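PDB 1BF6: phosphotriesterase homology protein from Escherichia coli, which hydrolyses phosphorylated glyceryl acetates, for which the phosphate group is required, and also acts on aromatic acetates and propionates, using two zinc ions. Local coordinates for residues A[80-85]-A[98-103]; A[107-112]-A[148-153]; A[120-125]-A[144-149]; A[138-143]-A[154-159]; A[166-171]-A[181-186]. All coordinates share one frame; numbering follows the deposited sequence.

Overall arrangement
From the N terminus, contact 1 closes the short connection from the end of strand 75-80 to helix 97-109. Contact 2 then makes a longer loop, bringing the end of that helix beside the end of helix 134-150. Contact 3 falls within this span and ends on the same residues, Asn148 and Gln149, setting strand 122-126 under helix 134-150. Contact 4 crosses both, because its helix segment precedes 144-149 and its strand segment follows 148-153. Contact 5 comes afterwards and repeats the helix-on-strand packing with helix 164-173 and strand 181-183. Contacts 1 and 2 join neighbouring parts of the TIM barrel; the other three pack helix on strand within beta-alpha-beta units and meet at one zinc ion.

Contact 1. Residues A[80-85]-A[98-103]; sequences TGYYQD and QELAQE
Tyr82 reaches Leu100 and Glu103 across the outer layer of a TIM barrel, from the loop that leaves strand 75-80 to the helix 97-109 packed outside it. Along the helix Leu100 comes first. Its CD2 methyl lies 3.9 Å from Tyr82 CE1, the two side chains crossing at about a right angle, while the leucine also rests on Ala142 of helix 134-150. Nearly one turn on, Glu103 makes the polar half of the contact. With CG anti to the backbone N (chi1 179°) and the rest of the chain extended, its carboxylate is carried out to the rim of the tyrosine ring. There Tyr82 OH donates a hydrogen bond of 2.6 Å to Glu103 OE1, which receives it on its syn lone pair. The carboxylate stands steeply to the ring, the planes 76° apart, yet OE1 itself stays near the ring plane. The phenol oxygen has a second partner in His91 NE2, and a long, weak ion pair links Glu103 OE1 to Arg95. A phenylalanine in place of Tyr82 would probably keep the leucine contact but leave Glu103 OE1 and His91 NE2 without the hydroxyl that joins them. One water lies between the segments, its oxygen 3.1 Å from Gly81 O and 2.9 Å from Glu103 OE2, above one face of the Tyr82 ring toward the rim.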
# COMPACT_ATOMS: atom_id res chain seq x y z
N THR A 80 -2.75 -1.54 -10.20
CA THR A 80 -2.93 -0.74 -11.42
C THR A 80 -3.36 0.66 -10.99
O THR A 80 -4.10 0.82 -10.01
CB THR A 80 -4.01 -1.32 -12.40
OG1 THR A 80 -4.12 -0.45 -13.53
CG2 THR A 80 -5.38 -1.43 -11.73
N GLY A 81 -2.85 1.68 -11.68
CA GLY A 81 -3.24 3.04 -11.34
C GLY A 81 -2.21 4.08 -11.75
O GLY A 81 -1.35 3.82 -12.59
N TYR A 82 -2.37 5.29 -11.21
CA TYR A 82 -1.44 6.39 -11.46
C TYR A 82 -1.07 6.97 -10.09
O TYR A 82 -1.92 7.08 -9.20
CB TYR A 82 -2.05 7.44 -12.40
CG TYR A 82 -1.99 7.02 -13.85
CD1 TYR A 82 -3.02 6.25 -14.43
CD2 TYR A 82 -0.89 7.34 -14.65
CE1 TYR A 82 -2.94 5.82 -15.75
CE2 TYR A 82 -0.80 6.92 -15.98
CZ TYR A 82 -1.83 6.16 -16.53
OH TYR A 82 -1.73 5.69 -17.82
N TYR A 83 0.20 7.34 -9.95
CA TYR A 83 0.77 7.82 -8.69
C TYR A 83 0.33 9.16 -8.11
O TYR A 83 -0.57 9.20 -7.28
CB TYR A 83 2.29 7.72 -8.81
CG TYR A 83 3.06 7.83 -7.51
CD1 TYR A 83 2.49 7.49 -6.29
CD2 TYR A 83 4.38 8.28 -7.52
CE1 TYR A 83 3.20 7.60 -5.11
CE2 TYR A 83 5.11 8.40 -6.35
CZ TYR A 83 4.52 8.06 -5.15
OH TYR A 83 5.25 8.23 -4.00
N GLN A 84 1.04 10.24 -8.42
CA GLN A 84 0.68 11.57 -7.94
C GLN A 84 1.13 12.59 -8.99
O GLN A 84 1.88 12.25 -9.91
CB GLN A 84 1.27 11.89 -6.57
CG GLN A 84 2.76 11.68 -6.46
CD GLN A 84 3.29 12.16 -5.14
OE1 GLN A 84 3.12 13.32 -4.77
NE2 GLN A 84 3.95 11.27 -4.41
N ASP A 85 0.64 13.81 -8.83
CA ASP A 85 0.90 14.89 -9.78
C ASP A 85 2.31 15.02 -10.34
O ASP A 85 2.50 14.94 -11.56
CB ASP A 85 0.44 16.23 -9.22
CG ASP A 85 0.15 17.22 -10.31
OD1 ASP A 85 -0.97 17.17 -10.89
OD2 ASP A 85 1.05 18.01 -10.65
N GLN A 98 -12.28 8.44 -18.96
CA GLN A 98 -12.77 7.14 -19.42
C GLN A 98 -11.63 6.25 -19.92
O GLN A 98 -11.62 5.04 -19.70
CB GLN A 98 -13.81 7.29 -20.55
CG GLN A 98 -15.17 7.82 -20.11
CD GLN A 98 -15.22 9.33 -19.99
OE1 GLN A 98 -14.33 10.05 -20.47
NE2 GLN A 98 -16.28 9.82 -19.36
N GLU A 99 -10.68 6.85 -20.64
CA GLU A 99 -9.55 6.08 -21.14
C GLU A 99 -8.69 5.61 -19.96
O GLU A 99 -8.23 4.46 -19.95
CB GLU A 99 -8.73 6.91 -22.14
CG GLU A 99 -9.40 7.06 -23.52
CD GLU A 99 -8.73 8.10 -24.40
OE1 GLU A 99 -8.35 9.17 -23.88
OE2 GLU A 99 -8.60 7.86 -25.61
N LEU A 100 -8.51 6.47 -18.96
CA LEU A 100 -7.72 6.11 -17.78
C LEU A 100 -8.39 4.92 -17.06
O LEU A 100 -7.73 3.92 -16.75
CB LEU A 100 -7.55 7.31 -16.83
CG LEU A 100 -6.77 8.52 -17.38
CD1 LEU A 100 -6.67 9.62 -16.35
CD2 LEU A 100 -5.37 8.10 -17.87
N ALA A 101 -9.72 4.99 -16.89
CA ALA A 101 -10.48 3.91 -16.26
C ALA A 101 -10.40 2.60 -17.06
O ALA A 101 -10.24 1.53 -16.48
CB ALA A 101 -11.94 4.31 -16.07
N GLN A 102 -10.49 2.69 -18.38
CA GLN A 102 -10.42 1.50 -19.23
C GLN A 102 -9.08 0.79 -19.05
O GLN A 102 -9.01 -0.44 -19.05
CB GLN A 102 -10.58 1.87 -20.71
CG GLN A 102 -11.98 2.33 -21.10
CD GLN A 102 -12.02 2.83 -22.54
OE1 GLN A 102 -11.00 3.21 -23.12
NE2 GLN A 102 -13.21 2.81 -23.13
N GLU A 103 -8.00 1.58 -18.96
CA GLU A 103 -6.67 1.02 -18.78
C GLU A 103 -6.60 0.23 -17.48
O GLU A 103 -6.11 -0.89 -17.46
CB GLU A 103 -5.63 2.15 -18.73
CG GLU A 103 -4.18 1.65 -18.52
CD GLU A 103 -3.17 2.79 -18.34
OE1 GLU A 103 -3.59 3.96 -18.36
OE2 GLU A 103 -1.97 2.50 -18.16
O HOH W 1 -0.93 3.20 -15.58

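Contact 2. Residues A[107-112]-A[148-153]; sequences EIEQGI and NQTGRP
Ile108 spreads its two branches over the side chains of Thr150 and Arg152. Its CD1 meets Thr150 tip to tip, 3.7 Å from OG1, while CG2 lies 3.8 Å from Arg152 CG and a little farther from the threonine methyl. The fork follows from the torsion: CG1 is anti to the carbonyl carbon (chi1 -75°), which leaves CG2 anti to the backbone N, and both branches face Thr150 and Arg152. Only the aliphatic root of Arg152 takes part. Bends at chi2 and chi3 turn the guanidinium away, so that NE bonds Gly120 O, NH2 bonds Phe290 O, and one face lies over Pro153 CD at 3.7 Å. Thr150 OG1 is occupied within its own chain turn, by a hydrogen bond with Ala146 O and a weak one from Arg152 N (3.3 Å), so its approach to Ile108 is simple packing. At the edge Glu109 slides past Thr150 in the opposite direction, OE2 3.9 Å from CG2. Cutting Ile108 back to an alanine is likely to open a gap between the helix ends and to leave CB and CG of Arg152 without their apolar cover. Behind Ile108 lies Thr80 of strand 75-80. Both helices are left through a glycine of positive phi, Gly111 and Gly151, from which the chain turns back toward the next strand. Such side-by-side ends of neighbouring outer helices, on the side of the barrel away from the metals, belong to the alpha/beta architecture of the TIM barrel.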
# COMPACT_ATOMS: atom_id res chain seq x y z
N GLU A 107 -6.04 -3.89 -16.97
CA GLU A 107 -4.89 -4.39 -16.22
C GLU A 107 -5.37 -5.39 -15.18
O GLU A 107 -4.67 -6.35 -14.87
CB GLU A 107 -4.09 -3.23 -15.60
CG GLU A 107 -3.27 -2.46 -16.65
CD GLU A 107 -2.00 -1.81 -16.08
OE1 GLU A 107 -2.04 -1.26 -14.97
OE2 GLU A 107 -0.98 -1.83 -16.79
N ILE A 108 -6.61 -5.19 -14.72
CA ILE A 108 -7.26 -6.06 -13.73
C ILE A 108 -7.81 -7.33 -14.40
O ILE A 108 -7.63 -8.44 -13.89
CB ILE A 108 -8.44 -5.32 -13.04
CG1 ILE A 108 -7.90 -4.32 -12.03
CG2 ILE A 108 -9.44 -6.30 -12.42
CD1 ILE A 108 -8.95 -3.36 -11.52
N GLU A 109 -8.42 -7.16 -15.58
CA GLU A 109 -9.05 -8.25 -16.31
C GLU A 109 -8.19 -9.08 -17.25
O GLU A 109 -8.35 -10.29 -17.31
CB GLU A 109 -10.29 -7.74 -17.10
CG GLU A 109 -11.32 -6.98 -16.28
CD GLU A 109 -12.21 -7.88 -15.43
OE1 GLU A 109 -11.79 -8.99 -15.07
OE2 GLU A 109 -13.35 -7.47 -15.13
N GLN A 110 -7.30 -8.44 -18.01
CA GLN A 110 -6.46 -9.17 -18.96
C GLN A 110 -5.04 -9.48 -18.49
O GLN A 110 -4.54 -10.58 -18.71
CB GLN A 110 -6.38 -8.42 -20.29
CG GLN A 110 -7.72 -7.93 -20.85
CD GLN A 110 -8.77 -9.03 -20.92
OE1 GLN A 110 -8.50 -10.16 -21.35
NE2 GLN A 110 -9.98 -8.69 -20.49
N GLY A 111 -4.36 -8.49 -17.92
CA GLY A 111 -3.00 -8.71 -17.47
C GLY A 111 -2.15 -7.45 -17.47
O GLY A 111 -2.56 -6.39 -17.97
N ILE A 112 -0.98 -7.56 -16.86
CA ILE A 112 -0.07 -6.43 -16.78
C ILE A 112 1.30 -6.74 -17.38
O ILE A 112 1.76 -7.89 -17.36
CB ILE A 112 0.12 -5.90 -15.33
CG1 ILE A 112 0.60 -7.02 -14.40
CG2 ILE A 112 -1.16 -5.24 -14.84
CD1 ILE A 112 1.02 -6.51 -13.03
N ASN A 148 -16.08 0.63 -9.70
CA ASN A 148 -17.51 0.41 -9.88
C ASN A 148 -17.79 -0.66 -10.93
O ASN A 148 -18.83 -1.30 -10.92
CB ASN A 148 -18.23 1.73 -10.22
CG ASN A 148 -18.23 2.73 -9.05
OD1 ASN A 148 -18.06 2.35 -7.90
ND2 ASN A 148 -18.42 4.00 -9.36
N GLN A 149 -16.82 -0.93 -11.79
CA GLN A 149 -17.00 -1.95 -12.82
C GLN A 149 -16.45 -3.31 -12.41
O GLN A 149 -17.05 -4.35 -12.71
CB GLN A 149 -16.34 -1.51 -14.14
CG GLN A 149 -17.04 -0.33 -14.83
CD GLN A 149 -18.52 -0.61 -15.12
OE1 GLN A 149 -18.88 -1.65 -15.67
NE2 GLN A 149 -19.38 0.32 -14.73
N THR A 150 -15.32 -3.31 -11.70
CA THR A 150 -14.65 -4.56 -11.33
C THR A 150 -14.78 -4.99 -9.89
O THR A 150 -14.53 -6.15 -9.57
CB THR A 150 -13.13 -4.49 -11.64
OG1 THR A 150 -12.53 -3.49 -10.79
CG2 THR A 150 -12.89 -4.14 -13.11
N GLY A 151 -15.11 -4.05 -9.02
CA GLY A 151 -15.24 -4.36 -7.61
C GLY A 151 -13.91 -4.46 -6.88
O GLY A 151 -13.90 -4.63 -5.67
N ARG A 152 -12.78 -4.37 -7.60
CA ARG A 152 -11.47 -4.45 -6.93
C ARG A 152 -11.29 -3.22 -6.03
O ARG A 152 -11.67 -2.10 -6.40
CB ARG A 152 -10.32 -4.59 -7.93
CG ARG A 152 -10.39 -5.83 -8.82
CD ARG A 152 -10.73 -7.11 -8.05
NE ARG A 152 -9.74 -7.43 -7.02
CZ ARG A 152 -10.03 -7.99 -5.84
NH1 ARG A 152 -11.28 -8.30 -5.53
NH2 ARG A 152 -9.06 -8.20 -4.96
N PRO A 153 -10.72 -3.42 -4.83
CA PRO A 153 -10.53 -2.30 -3.91
C PRO A 153 -9.52 -1.23 -4.35
O PRO A 153 -8.74 -1.42 -5.29
CB PRO A 153 -10.12 -3.01 -2.60
CG PRO A 153 -9.36 -4.15 -3.07
CD PRO A 153 -10.18 -4.66 -4.26

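Contact 3. Residues A[120-125]-A[144-149]; sequences GIIAEI and ALAHNQ. With ZN (zinc ion), chain C; ZN (zinc ion), chain D.
Ile122 makes the apolar contact with one methyl: CD1 lies 3.9 Å from Ala146 CB and 3.7 Å from the backbone N of His147, with the histidine CB just as near as the alanine. CG1 stands anti to the carbonyl carbon (chi1 -64°), and CD1 continues outward from it to the helix surface. The rest of this side chain is packed by Ala143 one turn back, and by Met104 and Ile108 of helix 97-109. These contacts fasten strand 122-126 to helix 134-150, the first half of a beta-alpha-beta unit of the TIM barrel. Polar interactions run away from this seam. The His147 ring leads off the strand, and its ND1 is hydrogen-bonded to Arg152 O; His147 and Asn148 belong to a site that binds beta-D-glucose. Metal bonds lie on the side of the strand turned from the helix, where Glu124 bridges two zinc ions with its carboxylate. Glu124 OE2 binds the zinc of chain C at 2.4 Å, alongside His11, His13 and Asp242. Glu124 OE1 binds the zinc of chain D at 2.2 Å, together with His157 and His185.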
# COMPACT_ATOMS: atom_id res chain seq x y z
N GLY A 120 -4.60 -6.92 -8.96
CA GLY A 120 -5.64 -7.30 -8.02
C GLY A 120 -6.19 -6.15 -7.20
O GLY A 120 -7.13 -6.34 -6.42
N ILE A 121 -5.64 -4.94 -7.39
CA ILE A 121 -6.08 -3.76 -6.64
C ILE A 121 -5.73 -2.50 -7.45
O ILE A 121 -4.83 -2.54 -8.29
CB ILE A 121 -5.36 -3.71 -5.22
CG1 ILE A 121 -6.00 -2.67 -4.31
CG2 ILE A 121 -3.87 -3.43 -5.38
CD1 ILE A 121 -5.59 -2.82 -2.84
N ILE A 122 -6.52 -1.45 -7.27
CA ILE A 122 -6.30 -0.16 -7.95
C ILE A 122 -5.49 0.59 -6.91
O ILE A 122 -6.01 1.03 -5.88
CB ILE A 122 -7.63 0.58 -8.21
CG1 ILE A 122 -8.50 -0.23 -9.18
CG2 ILE A 122 -7.35 2.01 -8.71
CD1 ILE A 122 -9.96 0.06 -9.04
N ALA A 123 -4.21 0.80 -7.22
CA ALA A 123 -3.35 1.39 -6.18
C ALA A 123 -2.01 1.85 -6.75
O ALA A 123 -1.74 1.43 -7.86
CB ALA A 123 -2.99 0.23 -5.22
N GLU A 124 -0.99 2.39 -6.08
CA GLU A 124 -1.19 3.33 -5.07
C GLU A 124 -1.65 4.67 -5.67
O GLU A 124 -0.86 5.18 -6.48
CB GLU A 124 -0.18 3.60 -3.93
CG GLU A 124 1.21 4.04 -4.45
CD GLU A 124 2.09 4.26 -3.16
OE1 GLU A 124 1.49 5.12 -2.58
OE2 GLU A 124 3.01 3.51 -3.39
N ILE A 125 -2.90 5.06 -5.49
CA ILE A 125 -3.35 6.30 -6.09
C ILE A 125 -3.20 7.42 -5.08
O ILE A 125 -3.80 7.40 -4.00
CB ILE A 125 -4.76 6.17 -6.73
CG1 ILE A 125 -5.83 5.86 -5.69
CG2 ILE A 125 -4.75 5.01 -7.76
CD1 ILE A 125 -7.25 5.90 -6.27
N ALA A 144 -12.47 5.34 -9.28
CA ALA A 144 -13.85 5.11 -8.86
C ALA A 144 -14.56 4.34 -9.98
O ALA A 144 -15.14 3.29 -9.73
CB ALA A 144 -14.53 6.43 -8.59
N LEU A 145 -14.44 4.82 -11.22
CA LEU A 145 -15.07 4.16 -12.36
C LEU A 145 -14.60 2.72 -12.53
O LEU A 145 -15.41 1.82 -12.77
CB LEU A 145 -14.82 4.93 -13.66
CG LEU A 145 -15.36 6.36 -13.66
CD1 LEU A 145 -15.09 7.04 -15.01
CD2 LEU A 145 -16.87 6.34 -13.34
N ALA A 146 -13.29 2.49 -12.41
CA ALA A 146 -12.74 1.14 -12.56
C ALA A 146 -13.22 0.22 -11.43
O ALA A 146 -13.47 -0.97 -11.65
CB ALA A 146 -11.21 1.18 -12.59
N HIS A 147 -13.36 0.78 -10.23
CA HIS A 147 -13.81 0.01 -9.08
C HIS A 147 -15.29 -0.33 -9.22
O HIS A 147 -15.72 -1.43 -8.86
CB HIS A 147 -13.60 0.79 -7.78
CG HIS A 147 -14.44 0.30 -6.64
ND1 HIS A 147 -14.21 -0.91 -6.01
CD2 HIS A 147 -15.56 0.81 -6.08
CE1 HIS A 147 -15.15 -1.12 -5.12
NE2 HIS A 147 -15.98 -0.09 -5.14
N ASN A 148 -16.08 0.63 -9.70
CA ASN A 148 -17.51 0.41 -9.88
C ASN A 148 -17.79 -0.66 -10.93
O ASN A 148 -18.83 -1.30 -10.92
CB ASN A 148 -18.23 1.73 -10.22
CG ASN A 148 -18.23 2.73 -9.05
OD1 ASN A 148 -18.06 2.35 -7.90
ND2 ASN A 148 -18.42 4.00 -9.36
N GLN A 149 -16.82 -0.93 -11.79
CA GLN A 149 -17.00 -1.95 -12.82
C GLN A 149 -16.45 -3.31 -12.41
O GLN A 149 -17.05 -4.35 -12.71
CB GLN A 149 -16.34 -1.51 -14.14
CG GLN A 149 -17.04 -0.33 -14.83
CD GLN A 149 -18.52 -0.61 -15.12
OE1 GLN A 149 -18.88 -1.65 -15.67
NE2 GLN A 149 -19.38 0.32 -14.73
ZN ZN C . 4.49 3.08 -1.58
ZN ZN D . 2.91 6.00 -1.15

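Contact 4. Residues A[138-143]-A[154-159]; sequences KVFIAA and ISTHTS. With ZN (zinc ion), chain D.
Segment 138-143 of helix 134-150 runs back against strand 154-157, with CA atoms 7.3 Å apart at Ala143 and Ile154 and 9.3 Å apart at Phe140 and Thr156, so the gap widens to admit an aromatic ring. At the narrow end Ile154 CD1 lies 3.9 Å from Ala143 O and slightly farther from the alanine CB. The small side chain of Ala143 is consistent with this close approach. At the wide end the Phe140 ring bridges the space, its CE2 3.9 Å from Thr156 CG2, the two side chains crossing at about a right angle. Thr156 divides its branches between two neighbours: its methyl, anti to the carbonyl carbon, meets Phe140, whereas OG1 is hydrogen-bonded to Gln167 OE1 of the next helix. Helix and strand form the second half of the beta-alpha-beta crossover 122-126, 134-150, 154-157, a repeating step of the TIM barrel. Phe140 also packs on Ile125 of the first strand and on Leu170 and Leu171 of helix 164-173. The far end of the strand carries a metal ligand, His157, whose ND1 binds the zinc ion of chain D at 2.3 Å. Its other nitrogen, NE2, donates to Ser159 OG at 2.9 Å, the oxygen 9° out of the ring plane but the bond bent, its N-H...O angle 144°. With both nitrogens engaged, rotation of the imidazole is likely to be restricted. Ser159 OG is in turn hydrogen-bonded to Thr127 O, a second-shell link behind the ligand.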
# COMPACT_ATOMS: atom_id res chain seq x y z
N LYS A 138 -8.81 13.72 -11.30
CA LYS A 138 -9.17 12.95 -12.49
C LYS A 138 -8.77 11.48 -12.32
O LYS A 138 -9.53 10.57 -12.68
CB LYS A 138 -8.46 13.54 -13.71
CG LYS A 138 -8.80 12.92 -15.05
CD LYS A 138 -7.86 13.52 -16.10
CE LYS A 138 -8.30 13.25 -17.51
NZ LYS A 138 -7.37 13.96 -18.45
N VAL A 139 -7.57 11.24 -11.78
CA VAL A 139 -7.13 9.87 -11.55
C VAL A 139 -8.05 9.18 -10.51
O VAL A 139 -8.44 8.03 -10.69
CB VAL A 139 -5.63 9.81 -11.14
CG1 VAL A 139 -5.28 8.42 -10.56
CG2 VAL A 139 -4.75 10.07 -12.38
N PHE A 140 -8.40 9.88 -9.44
CA PHE A 140 -9.29 9.32 -8.43
C PHE A 140 -10.69 9.02 -9.01
O PHE A 140 -11.32 8.02 -8.64
CB PHE A 140 -9.38 10.23 -7.21
CG PHE A 140 -8.37 9.91 -6.14
CD1 PHE A 140 -7.02 10.19 -6.33
CD2 PHE A 140 -8.77 9.28 -4.96
CE1 PHE A 140 -6.07 9.84 -5.36
CE2 PHE A 140 -7.82 8.93 -3.98
CZ PHE A 140 -6.47 9.21 -4.18
N ILE A 141 -11.17 9.86 -9.93
CA ILE A 141 -12.48 9.60 -10.54
C ILE A 141 -12.39 8.35 -11.43
O ILE A 141 -13.29 7.50 -11.41
CB ILE A 141 -13.00 10.83 -11.33
CG1 ILE A 141 -13.29 11.95 -10.34
CG2 ILE A 141 -14.28 10.47 -12.11
CD1 ILE A 141 -13.46 13.32 -10.96
N ALA A 142 -11.28 8.22 -12.16
CA ALA A 142 -11.06 7.06 -13.01
C ALA A 142 -11.00 5.80 -12.14
O ALA A 142 -11.50 4.76 -12.52
CB ALA A 142 -9.76 7.22 -13.79
N ALA A 143 -10.36 5.92 -10.97
CA ALA A 143 -10.23 4.80 -10.05
C ALA A 143 -11.63 4.36 -9.60
O ALA A 143 -11.95 3.17 -9.61
CB ALA A 143 -9.37 5.19 -8.84
N ILE A 154 -9.62 -0.08 -3.71
CA ILE A 154 -8.75 1.06 -3.98
C ILE A 154 -7.84 1.29 -2.76
O ILE A 154 -8.30 1.32 -1.62
CB ILE A 154 -9.61 2.33 -4.23
CG1 ILE A 154 -10.39 2.15 -5.54
CG2 ILE A 154 -8.75 3.60 -4.22
CD1 ILE A 154 -11.48 3.18 -5.75
N SER A 155 -6.54 1.45 -3.03
CA SER A 155 -5.54 1.68 -1.98
C SER A 155 -4.82 2.99 -2.33
O SER A 155 -4.23 3.11 -3.40
CB SER A 155 -4.56 0.51 -1.94
OG SER A 155 -3.59 0.70 -0.93
N THR A 156 -4.85 3.95 -1.41
CA THR A 156 -4.27 5.26 -1.68
C THR A 156 -2.92 5.64 -1.06
O THR A 156 -2.39 4.92 -0.22
CB THR A 156 -5.28 6.37 -1.28
OG1 THR A 156 -5.18 6.61 0.13
CG2 THR A 156 -6.73 5.97 -1.63
N HIS A 157 -2.40 6.79 -1.49
CA HIS A 157 -1.16 7.39 -0.99
C HIS A 157 -1.52 8.78 -0.49
O HIS A 157 -2.04 9.59 -1.26
CB HIS A 157 -0.10 7.54 -2.10
CG HIS A 157 1.00 8.54 -1.80
ND1 HIS A 157 2.30 8.14 -1.57
CD2 HIS A 157 0.95 9.90 -1.80
CE1 HIS A 157 3.01 9.25 -1.44
NE2 HIS A 157 2.24 10.34 -1.56
N THR A 158 -1.33 9.04 0.80
CA THR A 158 -1.55 10.39 1.30
C THR A 158 -0.12 10.91 1.51
O THR A 158 0.75 10.18 1.98
CB THR A 158 -2.35 10.49 2.63
OG1 THR A 158 -1.69 9.79 3.69
CG2 THR A 158 -3.78 9.99 2.45
N SER A 159 0.12 12.13 1.05
CA SER A 159 1.44 12.76 1.20
C SER A 159 1.56 13.34 2.60
O SER A 159 0.86 14.29 2.96
CB SER A 159 1.63 13.83 0.13
OG SER A 159 1.93 13.22 -1.11
ZN ZN D . 2.91 6.00 -1.15

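Contact 5. Residues A[166-171]-A[181-186]; sequences EQLALL and VTVGHC. With ZN (zinc ion), chain D.
Leu168 pushes its CD2 methyl between two valines of the strand, 3.6 Å from Val181 CG1 and 3.8 Å from Val183 CG2. Val181 fills the next hollow in return: its CG1 sits between Leu168 CD2 and Leu171 CD1, and Leu171 CD1 lies 3.9 Å from Val181 CG2, touching both branches of the valine. Both valines put CG1 anti to the backbone N (chi1 178° in Val181), so each turns a fork of two methyls to the helix. Gln167 brushes the edge of this seam, OE1 4.2 Å from Val183 CG1, with its amide oxygen engaged by Thr156 and its nitrogen bonded to Thr127 OG1 and His157 O. The helix and strand axes come within 10.1 Å and run nearly antiparallel, at 164°, as the return strand of a TIM-barrel beta-alpha-beta unit does. Met198 of helix 192-200 packs on Leu168 and Val183 from outside the pair. Just beyond the strand, His185 NE2 binds the zinc ion of chain D at 2.2 Å, and its ND1 is hydrogen-bonded to Asp208. The chemistry is thus split: between helix and strand the fit rests on interlocking branched hydrocarbons, while directional bonds lie at its margin, on the Gln167 amide, and at His185 past the strand.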
# COMPACT_ATOMS: atom_id res chain seq x y z
N GLU A 166 -10.46 14.05 2.26
CA GLU A 166 -10.80 14.60 0.94
C GLU A 166 -10.84 13.51 -0.12
O GLU A 166 -11.70 13.51 -1.01
CB GLU A 166 -9.81 15.70 0.54
CG GLU A 166 -10.01 17.03 1.26
CD GLU A 166 -9.37 17.10 2.63
OE1 GLU A 166 -8.72 16.13 3.07
OE2 GLU A 166 -9.51 18.15 3.28
N GLN A 167 -9.90 12.56 -0.02
CA GLN A 167 -9.86 11.43 -0.95
C GLN A 167 -11.13 10.60 -0.80
O GLN A 167 -11.69 10.13 -1.79
CB GLN A 167 -8.67 10.50 -0.66
CG GLN A 167 -7.28 11.10 -0.84
CD GLN A 167 -6.18 10.09 -0.56
OE1 GLN A 167 -6.43 9.02 0.00
NE2 GLN A 167 -4.97 10.40 -0.98
N LEU A 168 -11.54 10.37 0.45
CA LEU A 168 -12.73 9.56 0.72
C LEU A 168 -14.01 10.24 0.23
O LEU A 168 -14.89 9.56 -0.32
CB LEU A 168 -12.83 9.24 2.22
CG LEU A 168 -11.71 8.35 2.80
CD1 LEU A 168 -12.01 8.08 4.27
CD2 LEU A 168 -11.61 7.05 2.02
N ALA A 169 -14.11 11.55 0.45
CA ALA A 169 -15.27 12.34 0.01
C ALA A 169 -15.38 12.30 -1.52
O ALA A 169 -16.48 12.15 -2.06
CB ALA A 169 -15.13 13.78 0.50
N LEU A 170 -14.24 12.40 -2.20
CA LEU A 170 -14.21 12.35 -3.67
C LEU A 170 -14.66 10.97 -4.18
O LEU A 170 -15.51 10.87 -5.09
CB LEU A 170 -12.80 12.67 -4.18
CG LEU A 170 -12.59 12.75 -5.70
CD1 LEU A 170 -13.45 13.89 -6.27
CD2 LEU A 170 -11.12 13.01 -6.02
N LEU A 171 -14.11 9.92 -3.59
CA LEU A 171 -14.45 8.57 -4.00
C LEU A 171 -15.92 8.24 -3.73
O LEU A 171 -16.60 7.66 -4.57
CB LEU A 171 -13.51 7.55 -3.35
CG LEU A 171 -12.05 7.63 -3.82
CD1 LEU A 171 -11.18 6.73 -2.96
CD2 LEU A 171 -11.95 7.22 -5.29
N VAL A 181 -12.15 0.92 0.31
CA VAL A 181 -11.02 1.85 0.20
C VAL A 181 -10.13 1.77 1.46
O VAL A 181 -10.63 1.67 2.58
CB VAL A 181 -11.53 3.32 0.08
CG1 VAL A 181 -10.35 4.29 0.01
CG2 VAL A 181 -12.42 3.48 -1.15
N THR A 182 -8.82 1.78 1.25
CA THR A 182 -7.86 1.77 2.36
C THR A 182 -6.93 2.97 2.15
O THR A 182 -6.36 3.14 1.07
CB THR A 182 -7.10 0.42 2.46
OG1 THR A 182 -6.26 0.45 3.63
CG2 THR A 182 -6.26 0.14 1.22
N VAL A 183 -6.84 3.84 3.16
CA VAL A 183 -6.03 5.06 3.09
C VAL A 183 -4.58 4.85 3.54
O VAL A 183 -4.32 4.56 4.71
CB VAL A 183 -6.68 6.19 3.93
CG1 VAL A 183 -5.87 7.47 3.83
CG2 VAL A 183 -8.11 6.45 3.45
N GLY A 184 -3.65 5.02 2.60
CA GLY A 184 -2.24 4.82 2.89
C GLY A 184 -1.53 5.96 3.59
O GLY A 184 -1.93 7.12 3.47
N HIS A 185 -0.48 5.62 4.33
CA HIS A 185 0.35 6.58 5.06
C HIS A 185 -0.36 7.48 6.05
O HIS A 185 -0.16 8.70 6.03
CB HIS A 185 1.14 7.45 4.10
CG HIS A 185 1.67 6.72 2.92
ND1 HIS A 185 2.16 5.43 2.96
CD2 HIS A 185 1.71 7.08 1.61
CE1 HIS A 185 2.45 5.07 1.73
NE2 HIS A 185 2.19 6.05 0.91
N CYS A 186 -1.18 6.92 6.93
CA CYS A 186 -1.88 7.74 7.92
C CYS A 186 -1.01 7.95 9.15
O CYS A 186 -1.40 8.69 10.06
CB CYS A 186 -3.18 7.07 8.35
SG CYS A 186 -4.41 6.87 7.04
ZN ZN D . 2.91 6.00 -1.15